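Long-range contacts in 1-deoxy-D-xylulose 5-phosphate reductoisomerase (Moraxella catarrhalis, PDB 4ZQG), which catalyses the reductive isomerisation of 1-deoxy-D-xylulose 5-phosphate to 2-C-methyl-D-erythritol 4-phosphate in the MEP pathway, a step that fosmidomycin inhibits: residues T277-T282 against S296-L301; P214-G219 against P256-H261; L23-Q28 against E292-G297. All coordinates share one frame; numbering follows the deposited sequence. Where two conformers were deposited one is given.

Interaction 1. Residues T277-T282 against S296-L301. With NAD (nicotinamide-adenine-dinucleotide), chain C.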
loop_
_atom_site.group_PDB
_atom_site.type_symbol
_atom_site.label_atom_id
_atom_site.label_comp_id
_atom_site.label_asym_id
_atom_site.label_seq_id
_atom_site.Cartn_x
_atom_site.Cartn_y
_atom_site.Cartn_z
ATOM N N THR A 277 -11.339 -1.226 7.128
ATOM C CA THR A 277 -12.083 -1.890 8.156
ATOM C C THR A 277 -12.330 -3.215 7.518
ATOM O O THR A 277 -12.401 -3.296 6.302
ATOM C CB THR A 277 -13.374 -1.198 8.575
ATOM O OG1 THR A 277 -14.394 -1.510 7.646
ATOM C CG2 THR A 277 -13.187 0.277 8.627
ATOM N N PRO A 278 -12.376 -4.268 8.325
ATOM C CA PRO A 278 -12.606 -5.609 7.829
ATOM C C PRO A 278 -14.112 -5.832 7.442
ATOM O O PRO A 278 -14.917 -6.170 8.266
ATOM C CB PRO A 278 -12.208 -6.459 9.012
ATOM C CG PRO A 278 -12.557 -5.612 10.189
ATOM C CD PRO A 278 -12.202 -4.236 9.778
ATOM N N ASP A 279 -14.412 -5.617 6.170
ATOM C CA ASP A 279 -15.694 -5.599 5.628
ATOM C C ASP A 279 -15.529 -5.976 4.188
ATOM O O ASP A 279 -14.974 -5.194 3.424
ATOM C CB ASP A 279 -16.246 -4.200 5.660
ATOM C CG ASP A 279 -17.737 -4.158 5.232
ATOM O OD1 ASP A 279 -18.533 -3.715 6.050
ATOM O OD2 ASP A 279 -18.118 -4.586 4.108
ATOM N N MET A 280 -16.079 -7.106 3.771
ATOM C CA MET A 280 -15.842 -7.578 2.415
ATOM C C MET A 280 -16.411 -6.704 1.314
ATOM O O MET A 280 -16.143 -6.961 0.157
ATOM C CB MET A 280 -16.403 -8.990 2.239
ATOM C CG MET A 280 -15.673 -10.064 3.034
ATOM S SD MET A 280 -13.917 -10.207 2.664
ATOM C CE MET A 280 -13.901 -10.645 0.938
ATOM N N LYS A 281 -17.218 -5.692 1.631
ATOM C CA LYS A 281 -17.666 -4.784 0.575
ATOM C C LYS A 281 -16.526 -4.014 -0.072
ATOM O O LYS A 281 -16.609 -3.678 -1.247
ATOM C CB LYS A 281 -18.724 -3.814 1.071
ATOM C CG LYS A 281 -20.041 -4.475 1.383
ATOM C CD LYS A 281 -21.179 -3.485 1.653
ATOM C CE LYS A 281 -20.943 -2.667 2.901
ATOM N NZ LYS A 281 -21.016 -3.499 4.131
ATOM N N THR A 282 -15.444 -3.777 0.674
ATOM C CA THR A 282 -14.298 -3.069 0.110
ATOM C C THR A 282 -13.686 -3.853 -1.045
ATOM O O THR A 282 -13.641 -3.359 -2.160
ATOM C CB THR A 282 -13.287 -2.673 1.189
ATOM O OG1 THR A 282 -13.764 -1.533 1.915
ATOM C CG2 THR A 282 -12.004 -2.315 0.584
ATOM N N SER A 296 -18.341 1.959 -1.671
ATOM C CA SER A 296 -18.696 0.609 -1.286
ATOM C C SER A 296 -19.761 0.534 -0.164
ATOM O O SER A 296 -20.333 -0.539 0.095
ATOM C CB SER A 296 -17.471 -0.054 -0.745
ATOM O OG SER A 296 -17.058 0.704 0.361
ATOM N N GLY A 297 -20.000 1.636 0.526
ATOM C CA GLY A 297 -20.904 1.615 1.668
ATOM C C GLY A 297 -20.292 1.111 2.955
ATOM O O GLY A 297 -20.971 0.858 3.908
ATOM N N VAL A 298 -18.984 0.947 3.012
ATOM C CA VAL A 298 -18.371 0.552 4.264
ATOM C C VAL A 298 -18.236 1.805 5.105
ATOM O O VAL A 298 -18.248 2.949 4.587
ATOM C CB VAL A 298 -16.991 -0.114 4.080
ATOM C CG1 VAL A 298 -17.078 -1.212 3.042
ATOM C CG2 VAL A 298 -15.915 0.898 3.724
ATOM N N MET A 299 -18.151 1.601 6.402
ATOM C CA MET A 299 -17.774 2.675 7.285
ATOM C C MET A 299 -16.252 2.712 7.270
ATOM O O MET A 299 -15.612 1.725 7.661
ATOM C CB MET A 299 -18.291 2.373 8.694
ATOM C CG MET A 299 -19.816 2.455 8.833
ATOM S SD MET A 299 -20.413 1.804 10.418
ATOM C CE MET A 299 -19.279 2.721 11.476
ATOM N N PRO A 300 -15.645 3.827 6.819
ATOM C CA PRO A 300 -14.172 3.758 6.626
ATOM C C PRO A 300 -13.426 3.646 7.925
ATOM O O PRO A 300 -13.923 4.035 8.965
ATOM C CB PRO A 300 -13.828 5.077 5.926
ATOM C CG PRO A 300 -15.136 5.651 5.482
ATOM C CD PRO A 300 -16.166 5.148 6.444
ATOM N N LEU A 301 -12.258 3.054 7.860
ATOM C CA LEU A 301 -11.385 2.977 8.994
ATOM C C LEU A 301 -11.096 4.388 9.508
ATOM O O LEU A 301 -10.782 5.282 8.730
ATOM C CB LEU A 301 -10.096 2.284 8.537
ATOM C CG LEU A 301 -9.085 1.923 9.607
ATOM C CD1 LEU A 301 -9.650 1.056 10.723
ATOM C CD2 LEU A 301 -7.955 1.202 8.931
HETATM P PA NAD C . -21.812 -19.207 2.752
HETATM O O1A NAD C . -21.759 -20.536 3.426
HETATM O O2A NAD C . -22.301 -17.977 3.486
HETATM O O5B NAD C . -22.555 -19.287 1.319
HETATM C C5B NAD C . -22.238 -20.233 0.312
HETATM C C4B NAD C . -23.108 -20.025 -0.938
HETATM O O4B NAD C . -22.865 -21.139 -1.816
HETATM C C3B NAD C . -24.615 -19.988 -0.645
HETATM O O3B NAD C . -25.305 -19.064 -1.492
HETATM C C2B NAD C . -25.060 -21.409 -0.949
HETATM O O2B NAD C . -26.363 -21.483 -1.525
HETATM C C1B NAD C . -24.039 -21.937 -1.951
HETATM N N9A NAD C . -23.761 -23.388 -1.735
HETATM C C8A NAD C . -23.453 -23.965 -0.559
HETATM N N7A NAD C . -23.272 -25.300 -0.699
HETATM C C5A NAD C . -23.468 -25.603 -1.982
HETATM C C6A NAD C . -23.431 -26.866 -2.753
HETATM N N6A NAD C . -23.126 -28.051 -2.134
HETATM N N1A NAD C . -23.710 -26.751 -4.068
HETATM C C2A NAD C . -24.033 -25.562 -4.656
HETATM N N3A NAD C . -24.096 -24.373 -4.012
HETATM C C4A NAD C . -23.813 -24.346 -2.679
HETATM O O3 NAD C . -20.308 -18.949 2.216
HETATM P PN NAD C . -19.399 -17.620 2.299
HETATM O O1N NAD C . -18.950 -17.536 3.742
HETATM O O2N NAD C . -20.109 -16.522 1.544
HETATM O O5D NAD C . -18.181 -18.169 1.406
HETATM C C5D NAD C . -18.225 -18.152 -0.022
HETATM C C4D NAD C . -16.823 -18.367 -0.595
HETATM O O4D NAD C . -16.035 -17.175 -0.535
HETATM C C3D NAD C . -16.076 -19.423 0.201
HETATM O O3D NAD C . -15.270 -20.150 -0.720
HETATM C C2D NAD C . -15.254 -18.634 1.195
HETATM O O2D NAD C . -14.115 -19.383 1.644
HETATM C C1D NAD C . -14.941 -17.370 0.386
HETATM N N1N NAD C . -14.752 -16.188 1.240
HETATM C C2N NAD C . -15.754 -15.727 2.030
HETATM C C3N NAD C . -15.558 -14.613 2.873
HETATM C C7N NAD C . -16.652 -14.053 3.747
HETATM O O7N NAD C . -16.532 -12.940 4.227
HETATM N N7N NAD C . -17.754 -14.764 3.981
HETATM C C4N NAD C . -14.319 -13.991 2.874
HETATM C C5N NAD C . -13.338 -14.477 2.046
HETATM C C6N NAD C . -13.556 -15.577 1.235
HETATM O O HOH W 1 -11.716 1.176 5.358
#

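Interaction 2. Residues P214-G219 against P256-H261. With NAD (nicotinamide-adenine-dinucleotide), chain C; FOM (3-[formyl(hydroxy)amino]propylphosphonic acid), chain E; GOL (glycerol), chain F.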
loop_
_atom_site.group_PDB
_atom_site.type_symbol
_atom_site.label_atom_id
_atom_site.label_comp_id
_atom_site.label_asym_id
_atom_site.label_seq_id
_atom_site.Cartn_x
_atom_site.Cartn_y
_atom_site.Cartn_z
ATOM N N PRO A 214 -14.091 -12.478 16.235
ATOM C CA PRO A 214 -14.058 -11.098 16.779
ATOM C C PRO A 214 -14.322 -9.963 15.769
ATOM O O PRO A 214 -15.069 -9.048 16.074
ATOM C CB PRO A 214 -12.640 -10.979 17.355
ATOM C CG PRO A 214 -12.241 -12.387 17.674
ATOM C CD PRO A 214 -12.895 -13.255 16.633
ATOM N N ASN A 215 -13.725 -10.046 14.585
ATOM C CA ASN A 215 -13.787 -8.991 13.563
ATOM C C ASN A 215 -14.604 -9.185 12.301
ATOM O O ASN A 215 -14.910 -8.220 11.608
ATOM C CB ASN A 215 -12.362 -8.736 13.102
ATOM C CG ASN A 215 -11.450 -8.452 14.252
ATOM O OD1 ASN A 215 -11.879 -7.836 15.236
ATOM N ND2 ASN A 215 -10.189 -8.921 14.156
ATOM N N TRP A 216 -14.933 -10.418 11.967
ATOM C CA TRP A 216 -15.572 -10.729 10.692
ATOM C C TRP A 216 -16.874 -11.484 10.926
ATOM O O TRP A 216 -16.954 -12.269 11.868
ATOM C CB TRP A 216 -14.672 -11.651 9.882
ATOM C CG TRP A 216 -13.482 -11.096 9.297
ATOM C CD1 TRP A 216 -12.196 -11.293 9.711
ATOM C CD2 TRP A 216 -13.408 -10.299 8.119
ATOM N NE1 TRP A 216 -11.327 -10.653 8.866
ATOM C CE2 TRP A 216 -12.043 -10.031 7.883
ATOM C CE3 TRP A 216 -14.360 -9.771 7.245
ATOM C CZ2 TRP A 216 -11.614 -9.264 6.823
ATOM C CZ3 TRP A 216 -13.931 -9.001 6.191
ATOM C CH2 TRP A 216 -12.564 -8.756 5.983
ATOM N N SER A 217 -17.866 -11.250 10.064
ATOM C CA SER A 217 -19.061 -12.096 9.962
ATOM C C SER A 217 -19.053 -12.808 8.626
ATOM O O SER A 217 -19.026 -12.162 7.580
ATOM C CB SER A 217 -20.323 -11.263 10.037
ATOM O OG SER A 217 -20.826 -11.291 11.342
ATOM N N MET A 218 -19.047 -14.135 8.656
ATOM C CA MET A 218 -18.849 -14.921 7.448
ATOM C C MET A 218 -19.671 -16.185 7.496
ATOM O O MET A 218 -20.382 -16.440 8.477
ATOM C CB MET A 218 -17.376 -15.286 7.325
ATOM C CG MET A 218 -16.428 -14.109 7.497
ATOM S SD MET A 218 -14.727 -14.667 7.602
ATOM C CE MET A 218 -14.628 -15.202 9.314
ATOM N N GLY A 219 -19.572 -16.985 6.432
ATOM C CA GLY A 219 -20.170 -18.309 6.429
ATOM C C GLY A 219 -19.573 -19.160 7.544
ATOM O O GLY A 219 -18.615 -18.765 8.218
ATOM N N PRO A 256 -3.831 -9.502 14.810
ATOM C CA PRO A 256 -5.188 -9.678 15.395
ATOM C C PRO A 256 -6.222 -8.599 15.107
ATOM O O PRO A 256 -7.406 -8.882 15.128
ATOM C CB PRO A 256 -4.956 -9.751 16.904
ATOM C CG PRO A 256 -3.494 -9.714 17.112
ATOM C CD PRO A 256 -2.792 -9.407 15.829
ATOM N N ASN A 257 -5.794 -7.377 14.819
ATOM C CA ASN A 257 -6.740 -6.263 14.626
ATOM C C ASN A 257 -7.546 -6.354 13.316
ATOM O O ASN A 257 -8.531 -5.667 13.154
ATOM C CB ASN A 257 -5.992 -4.943 14.658
ATOM C CG ASN A 257 -4.933 -4.884 15.749
ATOM O OD1 ASN A 257 -3.929 -5.607 15.720
ATOM N ND2 ASN A 257 -5.117 -3.985 16.689
ATOM N N SER A 258 -7.085 -7.160 12.367
ATOM C CA SER A 258 -7.704 -7.286 11.043
ATOM C C SER A 258 -7.828 -5.977 10.241
ATOM O O SER A 258 -8.726 -5.807 9.390
ATOM C CB SER A 258 -9.044 -8.059 11.131
ATOM O OG SER A 258 -8.794 -9.444 11.315
ATOM N N VAL A 259 -6.880 -5.075 10.488
ATOM C CA VAL A 259 -6.820 -3.804 9.791
ATOM C C VAL A 259 -5.904 -3.859 8.593
ATOM O O VAL A 259 -6.295 -3.476 7.497
ATOM C CB VAL A 259 -6.413 -2.715 10.757
ATOM C CG1 VAL A 259 -6.064 -1.453 10.009
ATOM C CG2 VAL A 259 -7.574 -2.482 11.719
ATOM N N VAL A 260 -4.696 -4.350 8.801
ATOM C CA VAL A 260 -3.780 -4.580 7.708
ATOM C C VAL A 260 -4.130 -5.907 7.070
ATOM O O VAL A 260 -3.993 -6.937 7.713
ATOM C CB VAL A 260 -2.286 -4.586 8.154
ATOM C CG1 VAL A 260 -1.425 -4.815 6.945
ATOM C CG2 VAL A 260 -1.877 -3.271 8.811
ATOM N N HIS A 261 -4.520 -5.887 5.800
ATOM C CA HIS A 261 -4.999 -7.091 5.150
ATOM C C HIS A 261 -4.008 -7.935 4.366
ATOM O O HIS A 261 -4.312 -9.045 3.994
ATOM C CB HIS A 261 -6.210 -6.748 4.283
ATOM C CG HIS A 261 -7.332 -6.170 5.085
ATOM N ND1 HIS A 261 -7.996 -5.024 4.732
ATOM C CD2 HIS A 261 -7.840 -6.545 6.280
ATOM C CE1 HIS A 261 -8.896 -4.741 5.656
ATOM N NE2 HIS A 261 -8.820 -5.649 6.607
HETATM P PA NAD C . -21.812 -19.207 2.752
HETATM O O1A NAD C . -21.759 -20.536 3.426
HETATM O O2A NAD C . -22.301 -17.977 3.486
HETATM O O5B NAD C . -22.555 -19.287 1.319
HETATM C C5B NAD C . -22.238 -20.233 0.312
HETATM C C4B NAD C . -23.108 -20.025 -0.938
HETATM O O4B NAD C . -22.865 -21.139 -1.816
HETATM C C3B NAD C . -24.615 -19.988 -0.645
HETATM O O3B NAD C . -25.305 -19.064 -1.492
HETATM C C2B NAD C . -25.060 -21.409 -0.949
HETATM O O2B NAD C . -26.363 -21.483 -1.525
HETATM C C1B NAD C . -24.039 -21.937 -1.951
HETATM N N9A NAD C . -23.761 -23.388 -1.735
HETATM C C8A NAD C . -23.453 -23.965 -0.559
HETATM N N7A NAD C . -23.272 -25.300 -0.699
HETATM C C5A NAD C . -23.468 -25.603 -1.982
HETATM C C6A NAD C . -23.431 -26.866 -2.753
HETATM N N6A NAD C . -23.126 -28.051 -2.134
HETATM N N1A NAD C . -23.710 -26.751 -4.068
HETATM C C2A NAD C . -24.033 -25.562 -4.656
HETATM N N3A NAD C . -24.096 -24.373 -4.012
HETATM C C4A NAD C . -23.813 -24.346 -2.679
HETATM O O3 NAD C . -20.308 -18.949 2.216
HETATM P PN NAD C . -19.399 -17.620 2.299
HETATM O O1N NAD C . -18.950 -17.536 3.742
HETATM O O2N NAD C . -20.109 -16.522 1.544
HETATM O O5D NAD C . -18.181 -18.169 1.406
HETATM C C5D NAD C . -18.225 -18.152 -0.022
HETATM C C4D NAD C . -16.823 -18.367 -0.595
HETATM O O4D NAD C . -16.035 -17.175 -0.535
HETATM C C3D NAD C . -16.076 -19.423 0.201
HETATM O O3D NAD C . -15.270 -20.150 -0.720
HETATM C C2D NAD C . -15.254 -18.634 1.195
HETATM O O2D NAD C . -14.115 -19.383 1.644
HETATM C C1D NAD C . -14.941 -17.370 0.386
HETATM N N1N NAD C . -14.752 -16.188 1.240
HETATM C C2N NAD C . -15.754 -15.727 2.030
HETATM C C3N NAD C . -15.558 -14.613 2.873
HETATM C C7N NAD C . -16.652 -14.053 3.747
HETATM O O7N NAD C . -16.532 -12.940 4.227
HETATM N N7N NAD C . -17.754 -14.764 3.981
HETATM C C4N NAD C . -14.319 -13.991 2.874
HETATM C C5N NAD C . -13.338 -14.477 2.046
HETATM C C6N NAD C . -13.556 -15.577 1.235
HETATM O O2 FOM E . -10.621 -14.787 4.933
HETATM N N1 FOM E . -11.105 -13.611 5.467
HETATM C C1 FOM E . -11.189 -12.551 4.773
HETATM O O1 FOM E . -10.821 -12.532 3.611
HETATM C C2 FOM E . -11.438 -13.679 6.886
HETATM C C3 FOM E . -10.052 -14.001 7.448
HETATM C C4 FOM E . -10.101 -14.350 8.909
HETATM P PA1 FOM E . -8.435 -14.825 9.312
HETATM O OP1 FOM E . -7.530 -13.524 9.137
HETATM O OP2 FOM E . -7.922 -15.737 8.289
HETATM O OP3 FOM E . -8.244 -15.473 10.793
HETATM C C1 GOL F . -6.519 -10.765 6.859
HETATM O O1 GOL F . -7.201 -10.113 5.770
HETATM C C2 GOL F . -6.978 -10.183 8.194
HETATM O O2 GOL F . -7.993 -11.008 8.871
HETATM C C3 GOL F . -5.656 -9.979 8.932
HETATM O O3 GOL F . -5.723 -9.868 10.360
#

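Interaction 3. Residues L23-Q28 against E292-G297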
loop_
_atom_site.group_PDB
_atom_site.type_symbol
_atom_site.label_atom_id
_atom_site.label_comp_id
_atom_site.label_asym_id
_atom_site.label_seq_id
_atom_site.Cartn_x
_atom_site.Cartn_y
_atom_site.Cartn_z
ATOM N N LEU A 23 -24.548 -7.901 -3.211
ATOM C CA LEU A 23 -25.843 -7.297 -3.509
ATOM C C LEU A 23 -25.960 -5.977 -2.833
ATOM O O LEU A 23 -26.580 -5.059 -3.383
ATOM C CB LEU A 23 -27.026 -8.242 -3.153
ATOM C CG LEU A 23 -27.040 -9.447 -4.116
ATOM C CD1 LEU A 23 -27.995 -10.560 -3.746
ATOM C CD2 LEU A 23 -27.261 -8.959 -5.529
ATOM N N ALA A 24 -25.346 -5.836 -1.655
ATOM C CA ALA A 24 -25.448 -4.546 -0.938
ATOM C C ALA A 24 -24.801 -3.435 -1.735
ATOM O O ALA A 24 -25.265 -2.289 -1.706
ATOM C CB ALA A 24 -24.912 -4.644 0.465
ATOM N N ILE A 25 -23.784 -3.792 -2.520
ATOM C CA ILE A 25 -23.140 -2.863 -3.399
ATOM C C ILE A 25 -23.996 -2.592 -4.634
ATOM O O ILE A 25 -24.134 -1.456 -5.040
ATOM C CB ILE A 25 -21.764 -3.400 -3.810
ATOM C CG1 ILE A 25 -20.814 -3.471 -2.599
ATOM C CG2 ILE A 25 -21.147 -2.528 -4.900
ATOM C CD1 ILE A 25 -19.548 -4.309 -2.851
ATOM N N ILE A 26 -24.576 -3.632 -5.233
ATOM C CA ILE A 26 -25.461 -3.449 -6.386
ATOM C C ILE A 26 -26.603 -2.450 -6.076
ATOM O O ILE A 26 -26.945 -1.600 -6.910
ATOM C CB ILE A 26 -26.108 -4.751 -6.845
ATOM C CG1 ILE A 26 -25.084 -5.844 -7.169
ATOM C CG2 ILE A 26 -26.966 -4.471 -8.058
ATOM C CD1 ILE A 26 -24.005 -5.376 -8.075
ATOM N N ARG A 27 -27.167 -2.528 -4.871
ATOM C CA ARG A 27 -28.256 -1.648 -4.521
ATOM C C ARG A 27 -27.831 -0.219 -4.375
ATOM O O ARG A 27 -28.650 0.676 -4.306
ATOM C CB ARG A 27 -28.880 -2.073 -3.207
ATOM C CG ARG A 27 -29.564 -3.397 -3.289
ATOM C CD ARG A 27 -30.192 -3.787 -1.973
ATOM N NE ARG A 27 -30.671 -5.157 -2.107
ATOM C CZ ARG A 27 -30.143 -6.225 -1.529
ATOM N NH1 ARG A 27 -30.677 -7.401 -1.793
ATOM N NH2 ARG A 27 -29.096 -6.134 -0.695
ATOM N N GLN A 28 -26.534 0.009 -4.259
ATOM C CA GLN A 28 -26.045 1.357 -4.161
ATOM C C GLN A 28 -25.714 1.901 -5.523
ATOM O O GLN A 28 -25.524 3.122 -5.673
ATOM C CB GLN A 28 -24.830 1.386 -3.281
ATOM C CG GLN A 28 -25.097 0.978 -1.848
ATOM C CD GLN A 28 -23.804 0.978 -1.080
ATOM O OE1 GLN A 28 -23.178 2.058 -0.879
ATOM N NE2 GLN A 28 -23.341 -0.221 -0.697
ATOM N N GLU A 292 -11.736 0.977 -12.491
ATOM C CA GLU A 292 -12.267 2.118 -11.778
ATOM C C GLU A 292 -12.526 1.793 -10.296
ATOM O O GLU A 292 -12.280 0.671 -9.835
ATOM C CB GLU A 292 -13.546 2.569 -12.436
ATOM C CG GLU A 292 -13.401 3.034 -13.862
ATOM C CD GLU A 292 -14.698 3.675 -14.337
ATOM O OE1 GLU A 292 -15.794 3.165 -14.019
ATOM O OE2 GLU A 292 -14.637 4.712 -15.013
ATOM N N ARG A 293 -12.985 2.800 -9.555
ATOM C CA ARG A 293 -13.395 2.598 -8.182
ATOM C C ARG A 293 -14.706 3.302 -7.927
ATOM O O ARG A 293 -15.041 4.266 -8.609
ATOM C CB ARG A 293 -12.343 3.132 -7.214
ATOM C CG ARG A 293 -10.952 2.529 -7.400
ATOM C CD ARG A 293 -10.301 2.351 -6.061
ATOM N NE ARG A 293 -8.952 1.812 -6.145
ATOM C CZ ARG A 293 -8.394 1.025 -5.229
ATOM N NH1 ARG A 293 -9.065 0.632 -4.142
ATOM N NH2 ARG A 293 -7.176 0.607 -5.404
ATOM N N ILE A 294 -15.414 2.817 -6.920
ATOM C CA ILE A 294 -16.769 3.257 -6.592
ATOM C C ILE A 294 -16.956 3.188 -5.092
ATOM O O ILE A 294 -16.276 2.411 -4.422
ATOM C CB ILE A 294 -17.816 2.340 -7.236
ATOM C CG1 ILE A 294 -17.543 0.886 -6.846
ATOM C CG2 ILE A 294 -17.772 2.484 -8.746
ATOM C CD1 ILE A 294 -18.629 -0.070 -7.190
ATOM N N LYS A 295 -17.864 3.996 -4.562
ATOM C CA LYS A 295 -18.228 3.898 -3.148
ATOM C C LYS A 295 -18.714 2.485 -2.826
ATOM O O LYS A 295 -19.387 1.883 -3.621
ATOM C CB LYS A 295 -19.297 4.914 -2.808
ATOM C CG LYS A 295 -18.749 6.319 -2.754
ATOM C CD LYS A 295 -19.805 7.401 -2.637
ATOM C CE LYS A 295 -19.308 8.611 -1.867
ATOM N NZ LYS A 295 -20.444 9.544 -1.590
ATOM N N SER A 296 -18.341 1.959 -1.671
ATOM C CA SER A 296 -18.696 0.609 -1.286
ATOM C C SER A 296 -19.761 0.534 -0.164
ATOM O O SER A 296 -20.333 -0.539 0.095
ATOM C CB SER A 296 -17.471 -0.054 -0.745
ATOM O OG SER A 296 -17.058 0.704 0.361
ATOM N N GLY A 297 -20.000 1.636 0.526
ATOM C CA GLY A 297 -20.904 1.615 1.668
ATOM C C GLY A 297 -20.292 1.111 2.955
ATOM O O GLY A 297 -20.971 0.858 3.908
#

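Interaction 1. Residues T277-T282 against S296-L301
Lys281 lays its side chain along the backbone of Ser296 and Gly297, where the turn leading into helix 281-289 meets the loop that follows that helix. Lys281 CB meets Val298 CG1, less certainly, in one of two valine conformers. CG passes Ser296 O more loosely. CD comes to 3.4 Å from Ser296 O, and CE is near both that oxygen and Gly297 O. The last two torsions bend the chain (chi3 -65°, chi4 -68°) and curl the ammonium group back to Asp279. There Lys281 NZ forms a salt bridge with Asp279 OD2 at 3.1 Å and also bonds OD1, using the syn lone pair of each oxygen. Asp279 OD2 takes a second bond on its anti lone pair, from Lys281 N at 2.9 Å, a capping bond. At the other end, Thr277 CG2 lies against Leu301 N and, at 3.0 Å, Met299 O, and Thr277 OG1 makes a weak hydrogen bond to Met299 O at 3.5 Å. A water accepts from Thr277 N at 3.0 Å and from Leu301 N at 3.2 Å. The hydroxyls of Thr282 and Ser296 bond to Asp268 of the second subunit. Met280 belongs to the NAD and fosmidomycin pockets. No strong direct hydrogen bond crosses between the segments: they meet through CH groups on backbone carbonyls, Val298 packing, one weak bond and the water. The lysine charge probably favours the ionised form of Asp279.

Interaction 2. Residues P214-G219 against P256-H261
Pro256 meets Asn215 of the loop that, in this reductoisomerase family, closes over the active site and carries the tryptophan that covers fosmidomycin. Pro256 O accepts from Asn215 ND2 at 2.9 Å. The oxygen lies close to the amide plane of Asn215, but the bond is bent, with an N-H...O angle of 135°. Asn257 turns away from the loop and bonds Ser308 and Lys310 at strand 307-311. Ser258 faces the loop. Its OG takes a weak bond from the same Asn215 ND2 at 3.2 Å and gives one to O2 of a glycerol, probably from the crystallisation liquor, at 3.0 Å. Trp216 NE1 reaches that glycerol O2 at the ring edge, again weakly, so the molecule bridges the two segments. One face of the indole covers the inhibitor, with FOM C2 offset toward the rim and 3.6 Å above the ring plane. Val259 O sits over the centre of the His261 imidazole, 3.3 Å above its plane. Val260 begins strand 260-266. His261, next on that strand, turns its ring back toward the preceding loop, and its ND1 bonds Gln274 on strand 271-275. His261 NE2 gives a weak bond to Ser258 O at 2.8 Å.

Interaction 3. Residues L23-Q28 against E292-G297
Gln28 reaches across to the backbone of Ser296 and Gly297 from the segment that carries the C-terminal part of helix 17-26, the first helix of the NAD-binding Rossmann fold. Gln28 NE2 donates to Ser296 O at 3.1 Å, and the bond is fairly straight, with an N-H...O angle of 160°. The same nitrogen donates to Ala24 O at 3.0 Å, one helical turn back. It approaches both carbonyls from above their planes, not along a lone pair. One amide nitrogen therefore ties this helical segment to the loop, and the two bonds fix the rotation of the amide. CG stands beside the backbone N (chi1 -64°), the chain runs extended beyond it, and the last torsion (chi3 66°) turns the amide so that NE2 meets both carbonyls. Gln28 OE1 then falls against Gly297 CA at 3.4 Å.

The apolar part lies next to this. Ile25 CG2 meets Ile294 CD1 at 4.2 Å, and the two side chains cross at about a right angle. Ile25 CG1 lies 4.0 Å from Ser296 O, the carbonyl that Gln28 NE2 holds.

The next shell packs around these groups. Ile25 packs on Ile284 of helix 281-289, Ile294 rests on Ala289 and on Tyr33 of strand 33-39, and His29 NE2 bonds Lys295 O. Beyond them, Arg293 forms a salt bridge with Asp268 of the second subunit and a cation-pi contact with Tyr266 of that subunit, while Ser296 OG bonds Asp268 O there. Gln28 N donates to Ile25 O at 2.9 Å.

Interactions 1 and 3 end on the same loop and share Ser296 and Gly297. Interaction 1 is a surface contact, while interaction 3 is mostly buried. The first joins the loop to the segment leading into helix 281-289; the third joins it to the Rossmann helix 17-26. They touch where Lys281 packs on Ala24 and Ile25, and both reach the second subunit. Interaction 2 is partly buried and lies at the inhibitor site. It meets interaction 1 where Trp216 packs on Pro278 and Leu301 on Val259. It does not touch interaction 3, about 11 Å away at the nearest atoms. Side-chain amides bond backbone carbonyls in interactions 2 and 3, whereas interaction 1 has a weak direct hydrogen bond, a bridging water and CH groups against carbonyls.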